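Local coordinates for protein glycosyl transferase family 8 (Streptococcus pneumoniae, PDB 5GVV) that transfers galactose from UDP-galactose to the terminal glucose of the already glycosylated serine-rich repeat protein PsrP, the third step of its O-glycosylation, at residues L118-A130 with V145-I158. Numbering follows the deposited sequence.
Sequences LFELDLGENYLAA and VLLINNKKWGSETI
A129 and L147 face each other as an antiparallel hydrogen-bonded pair where strand 128-130 runs against strand 145-149, their axes 4.7 Å apart and 164° between directions. A129 N gives to L147 O at 2.8 Å, and L147 N gives back to A129 O at 3.0 Å. Beyond them L128 and I148 form a non-hydrogen-bonded pair, then Y127 O takes two donors from opposite faces of its carbonyl plane: N149 N at 3.0 Å, and the indole NE1 of W153, in the first turn of helix 150-155, at 2.9 Å.

Asparagine suits the N-cap at N149: its short side chain brings OD1 back to K152 N, which has no acceptor within the helix, while ND2 bonds weakly to N126 O. The K152 chain, bent at chi2 and chi3, crosses the Y127 ring at about a right angle, NZ 3.4 Å from the centroid in a cation-pi contact and CE adding a CH-pi contact over the same face. On the A129 side of the sheet, the small alanine leaves L147 room: with CG anti to the backbone N (chi1 -172°), its CD2 reaches L121 CB at 3.6 Å and its CG meets L123 CD2. L128 fills the other side, touching L146 CD2 with CD1 and the indole edge at CZ2 with CD2.

The strands are neighbours in the mixed GT-A sheet, 145-149 between 101-105 and 128-131, which pairs with edge strand 189-192, and the V145 side chain lies about 8 Å from the manganese ion. Y127 O, accepting two hydrogen bonds, ties strand to helix, and the π face would probably favour a charged K152.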
loop_
_atom_site.group_PDB
_atom_site.type_symbol
_atom_site.label_atom_id
_atom_site.label_comp_id
_atom_site.label_asym_id
_atom_site.label_seq_id
_atom_site.Cartn_x
_atom_site.Cartn_y
_atom_site.Cartn_z
ATOM N N LEU A 118 20.773 13.244 16.974
ATOM C CA LEU A 118 19.402 13.591 17.341
ATOM C C LEU A 118 18.912 12.728 18.502
ATOM O O LEU A 118 18.272 13.230 19.432
ATOM C CB LEU A 118 18.468 13.438 16.137
ATOM C CG LEU A 118 16.970 13.595 16.403
ATOM C CD1 LEU A 118 16.674 14.939 17.037
ATOM C CD2 LEU A 118 16.157 13.415 15.126
ATOM N N PHE A 119 19.219 11.435 18.443
ATOM C CA PHE A 119 18.859 10.496 19.501
ATOM C C PHE A 119 19.500 10.899 20.833
ATOM O O PHE A 119 18.914 10.706 21.904
ATOM C CB PHE A 119 19.336 9.088 19.133
ATOM C CG PHE A 119 18.527 8.419 18.051
ATOM C CD1 PHE A 119 17.137 8.447 18.080
ATOM C CD2 PHE A 119 19.161 7.744 17.018
ATOM C CE1 PHE A 119 16.390 7.819 17.082
ATOM C CE2 PHE A 119 18.429 7.113 16.019
ATOM C CZ PHE A 119 17.040 7.152 16.051
ATOM N N GLU A 120 20.708 11.452 20.755
ATOM C CA GLU A 120 21.516 11.719 21.942
ATOM C C GLU A 120 21.397 13.148 22.455
ATOM O O GLU A 120 22.115 13.537 23.378
ATOM C CB GLU A 120 22.991 11.435 21.654
ATOM C CG GLU A 120 23.343 9.967 21.481
ATOM C CD GLU A 120 24.800 9.771 21.097
ATOM O OE1 GLU A 120 25.487 10.784 20.837
ATOM O OE2 GLU A 120 25.256 8.608 21.053
ATOM N N LEU A 121 20.517 13.940 21.849
ATOM C CA LEU A 121 20.349 15.324 22.276
ATOM C C LEU A 121 19.851 15.370 23.715
ATOM O O LEU A 121 18.976 14.589 24.097
ATOM C CB LEU A 121 19.385 16.071 21.351
ATOM C CG LEU A 121 19.108 17.529 21.724
ATOM C CD1 LEU A 121 20.397 18.330 21.750
ATOM C CD2 LEU A 121 18.115 18.163 20.774
ATOM N N ASP A 122 20.425 16.261 24.521
ATOM C CA ASP A 122 19.971 16.428 25.898
ATOM C C ASP A 122 18.879 17.493 25.954
ATOM O O ASP A 122 19.093 18.640 25.558
ATOM C CB ASP A 122 21.136 16.805 26.818
ATOM C CG ASP A 122 20.827 16.551 28.289
ATOM O OD1 ASP A 122 19.638 16.379 28.642
ATOM O OD2 ASP A 122 21.781 16.527 29.098
ATOM N N LEU A 123 17.710 17.105 26.451
ATOM C CA LEU A 123 16.560 18.001 26.501
ATOM C C LEU A 123 16.566 18.929 27.713
ATOM O O LEU A 123 15.862 19.942 27.728
ATOM C CB LEU A 123 15.270 17.188 26.491
ATOM C CG LEU A 123 15.082 16.348 25.227
ATOM C CD1 LEU A 123 14.116 15.214 25.476
ATOM C CD2 LEU A 123 14.594 17.221 24.089
ATOM N N GLY A 124 17.358 18.589 28.724
ATOM C CA GLY A 124 17.335 19.333 29.971
ATOM C C GLY A 124 15.949 19.300 30.592
ATOM O O GLY A 124 15.394 18.224 30.834
ATOM N N GLU A 125 15.386 20.480 30.836
ATOM C CA GLU A 125 14.057 20.594 31.430
ATOM C C GLU A 125 13.002 20.907 30.370
ATOM O O GLU A 125 11.814 21.050 30.681
ATOM C CB GLU A 125 14.051 21.667 32.525
ATOM C CG GLU A 125 12.858 21.603 33.481
ATOM C CD GLU A 125 13.217 21.032 34.841
ATOM O OE1 GLU A 125 13.247 21.811 35.818
ATOM O OE2 GLU A 125 13.460 19.808 34.940
ATOM N N ASN A 126 13.432 21.010 29.116
ATOM C CA ASN A 126 12.496 21.221 28.015
ATOM C C ASN A 126 11.579 20.014 27.819
ATOM O O ASN A 126 12.031 18.874 27.896
ATOM C CB ASN A 126 13.248 21.529 26.716
ATOM C CG ASN A 126 13.909 22.900 26.733
ATOM O OD1 ASN A 126 15.091 23.038 26.414
ATOM N ND2 ASN A 126 13.144 23.922 27.097
ATOM N N TYR A 127 10.296 20.271 27.577
ATOM C CA TYR A 127 9.328 19.202 27.322
ATOM C C TYR A 127 9.661 18.458 26.028
ATOM O O TYR A 127 9.330 17.275 25.875
ATOM C CB TYR A 127 7.909 19.767 27.215
ATOM C CG TYR A 127 7.301 20.280 28.509
ATOM C CD1 TYR A 127 6.377 19.519 29.215
ATOM C CD2 TYR A 127 7.626 21.539 29.004
ATOM C CE1 TYR A 127 5.807 19.988 30.384
ATOM C CE2 TYR A 127 7.060 22.016 30.172
ATOM C CZ TYR A 127 6.153 21.237 30.856
ATOM O OH TYR A 127 5.592 21.707 32.020
ATOM N N LEU A 128 10.311 19.157 25.098
ATOM C CA LEU A 128 10.650 18.568 23.806
ATOM C C LEU A 128 11.698 19.372 23.043
ATOM O O LEU A 128 12.094 20.465 23.461
ATOM C CB LEU A 128 9.390 18.406 22.942
ATOM C CG LEU A 128 8.635 19.659 22.472
ATOM C CD1 LEU A 128 9.159 20.182 21.136
ATOM C CD2 LEU A 128 7.144 19.391 22.380
ATOM N N ALA A 129 12.138 18.811 21.918
ATOM C CA ALA A 129 12.978 19.524 20.959
ATOM C C ALA A 129 12.312 19.446 19.591
ATOM O O ALA A 129 11.760 18.402 19.228
ATOM C CB ALA A 129 14.375 18.918 20.900
ATOM N N ALA A 130 12.360 20.537 18.830
ATOM C CA ALA A 130 11.708 20.566 17.520
ATOM C C ALA A 130 12.355 21.596 16.597
ATOM O O ALA A 130 13.013 22.530 17.061
ATOM C CB ALA A 130 10.223 20.863 17.678
ATOM N N VAL A 145 8.445 16.317 13.664
ATOM C CA VAL A 145 9.612 15.667 14.255
ATOM C C VAL A 145 9.782 16.185 15.676
ATOM O O VAL A 145 10.141 17.348 15.880
ATOM C CB VAL A 145 10.908 15.963 13.471
ATOM C CG1 VAL A 145 12.113 15.343 14.184
ATOM C CG2 VAL A 145 10.809 15.457 12.039
ATOM N N LEU A 146 9.513 15.332 16.657
ATOM C CA LEU A 146 9.565 15.761 18.047
ATOM C C LEU A 146 10.441 14.839 18.874
ATOM O O LEU A 146 10.131 13.652 19.030
ATOM C CB LEU A 146 8.158 15.815 18.645
ATOM C CG LEU A 146 7.194 16.796 17.984
ATOM C CD1 LEU A 146 5.806 16.672 18.569
ATOM C CD2 LEU A 146 7.701 18.213 18.146
ATOM N N LEU A 147 11.546 15.376 19.387
ATOM C CA LEU A 147 12.305 14.671 20.406
ATOM C C LEU A 147 11.610 14.950 21.728
ATOM O O LEU A 147 11.620 16.081 22.212
ATOM C CB LEU A 147 13.756 15.144 20.447
ATOM C CG LEU A 147 14.626 14.287 21.365
ATOM C CD1 LEU A 147 14.444 12.814 21.033
ATOM C CD2 LEU A 147 16.082 14.677 21.256
ATOM N N ILE A 148 11.006 13.920 22.311
ATOM C CA ILE A 148 10.060 14.107 23.407
ATOM C C ILE A 148 10.586 13.650 24.772
ATOM O O ILE A 148 11.104 12.540 24.908
ATOM C CB ILE A 148 8.733 13.387 23.090
ATOM C CG1 ILE A 148 8.035 14.071 21.910
ATOM C CG2 ILE A 148 7.819 13.356 24.306
ATOM C CD1 ILE A 148 6.846 13.304 21.347
ATOM N N ASN A 149 10.456 14.521 25.769
ATOM C CA ASN A 149 10.731 14.157 27.154
ATOM C C ASN A 149 9.527 13.385 27.690
ATOM O O ASN A 149 8.662 13.955 28.352
ATOM C CB ASN A 149 10.974 15.425 27.980
ATOM C CG ASN A 149 11.488 15.135 29.382
ATOM O OD1 ASN A 149 11.266 14.058 29.939
ATOM N ND2 ASN A 149 12.175 16.112 29.964
ATOM N N ASN A 150 9.473 12.089 27.392
ATOM C CA ASN A 150 8.304 11.268 27.710
ATOM C C ASN A 150 7.950 11.207 29.201
ATOM O O ASN A 150 6.773 11.142 29.566
ATOM C CB ASN A 150 8.479 9.853 27.158
ATOM C CG ASN A 150 7.165 9.101 27.070
ATOM O OD1 ASN A 150 6.128 9.692 26.780
ATOM N ND2 ASN A 150 7.198 7.799 27.335
ATOM N N LYS A 151 8.965 11.223 30.057
ATOM C CA LYS A 151 8.737 11.180 31.499
ATOM C C LYS A 151 7.957 12.413 31.955
ATOM O O LYS A 151 6.971 12.302 32.691
ATOM C CB LYS A 151 10.069 11.082 32.242
ATOM C CG LYS A 151 9.930 10.889 33.751
ATOM C CD LYS A 151 11.283 11.018 34.447
ATOM C CE LYS A 151 11.154 11.718 35.797
ATOM N NZ LYS A 151 12.481 12.056 36.398
ATOM N N LYS A 152 8.402 13.581 31.497
ATOM C CA LYS A 152 7.747 14.847 31.815
ATOM C C LYS A 152 6.312 14.900 31.291
ATOM O O LYS A 152 5.413 15.403 31.970
ATOM C CB LYS A 152 8.546 16.014 31.235
ATOM C CG LYS A 152 9.733 16.461 32.073
ATOM C CD LYS A 152 9.434 17.778 32.775
ATOM C CE LYS A 152 8.803 18.781 31.820
ATOM N NZ LYS A 152 8.519 20.096 32.469
ATOM N N TRP A 153 6.114 14.393 30.075
ATOM C CA TRP A 153 4.786 14.289 29.473
ATOM C C TRP A 153 3.851 13.435 30.329
ATOM O O TRP A 153 2.639 13.672 30.368
ATOM C CB TRP A 153 4.889 13.695 28.066
ATOM C CG TRP A 153 5.376 14.664 27.026
ATOM C CD1 TRP A 153 6.465 15.485 27.113
ATOM C CD2 TRP A 153 4.803 14.898 25.734
ATOM N NE1 TRP A 153 6.594 16.223 25.957
ATOM C CE2 TRP A 153 5.585 15.879 25.095
ATOM C CE3 TRP A 153 3.697 14.376 25.056
ATOM C CZ2 TRP A 153 5.300 16.343 23.809
ATOM C CZ3 TRP A 153 3.415 14.843 23.782
ATOM C CH2 TRP A 153 4.212 15.814 23.174
ATOM N N GLY A 154 4.417 12.442 31.011
ATOM C CA GLY A 154 3.641 11.578 31.883
ATOM C C GLY A 154 3.178 12.276 33.148
ATOM O O GLY A 154 2.000 12.210 33.505
ATOM N N SER A 155 4.103 12.956 33.820
ATOM C CA SER A 155 3.822 13.587 35.108
ATOM C C SER A 155 3.023 14.882 34.997
ATOM O O SER A 155 2.189 15.176 35.855
ATOM C CB SER A 155 5.119 13.835 35.879
ATOM O OG SER A 155 6.249 13.737 35.031
ATOM N N GLU A 156 3.276 15.653 33.946
ATOM C CA GLU A 156 2.581 16.921 33.759
ATOM C C GLU A 156 1.207 16.702 33.126
ATOM O O GLU A 156 0.500 17.664 32.834
ATOM C CB GLU A 156 3.421 17.861 32.891
ATOM C CG GLU A 156 3.341 19.331 33.281
ATOM C CD GLU A 156 3.980 19.606 34.627
ATOM O OE1 GLU A 156 5.216 19.453 34.743
ATOM O OE2 GLU A 156 3.243 19.966 35.570
ATOM N N THR A 157 0.828 15.438 32.938
ATOM C CA THR A 157 -0.439 15.068 32.286
ATOM C C THR A 157 -0.697 15.821 30.977
ATOM O O THR A 157 -1.768 16.397 30.775
ATOM C CB THR A 157 -1.671 15.209 33.228
ATOM O OG1 THR A 157 -1.467 16.275 34.166
ATOM C CG2 THR A 157 -1.912 13.914 33.992
ATOM N N ILE A 158 0.290 15.798 30.089
ATOM C CA ILE A 158 0.226 16.557 28.844
ATOM C C ILE A 158 -0.852 16.041 27.888
ATOM O O ILE A 158 -1.482 16.829 27.173
ATOM C CB ILE A 158 1.600 16.583 28.138
ATOM C CG1 ILE A 158 2.655 17.197 29.062
ATOM C CG2 ILE A 158 1.529 17.363 26.834
ATOM C CD1 ILE A 158 2.334 18.622 29.479
#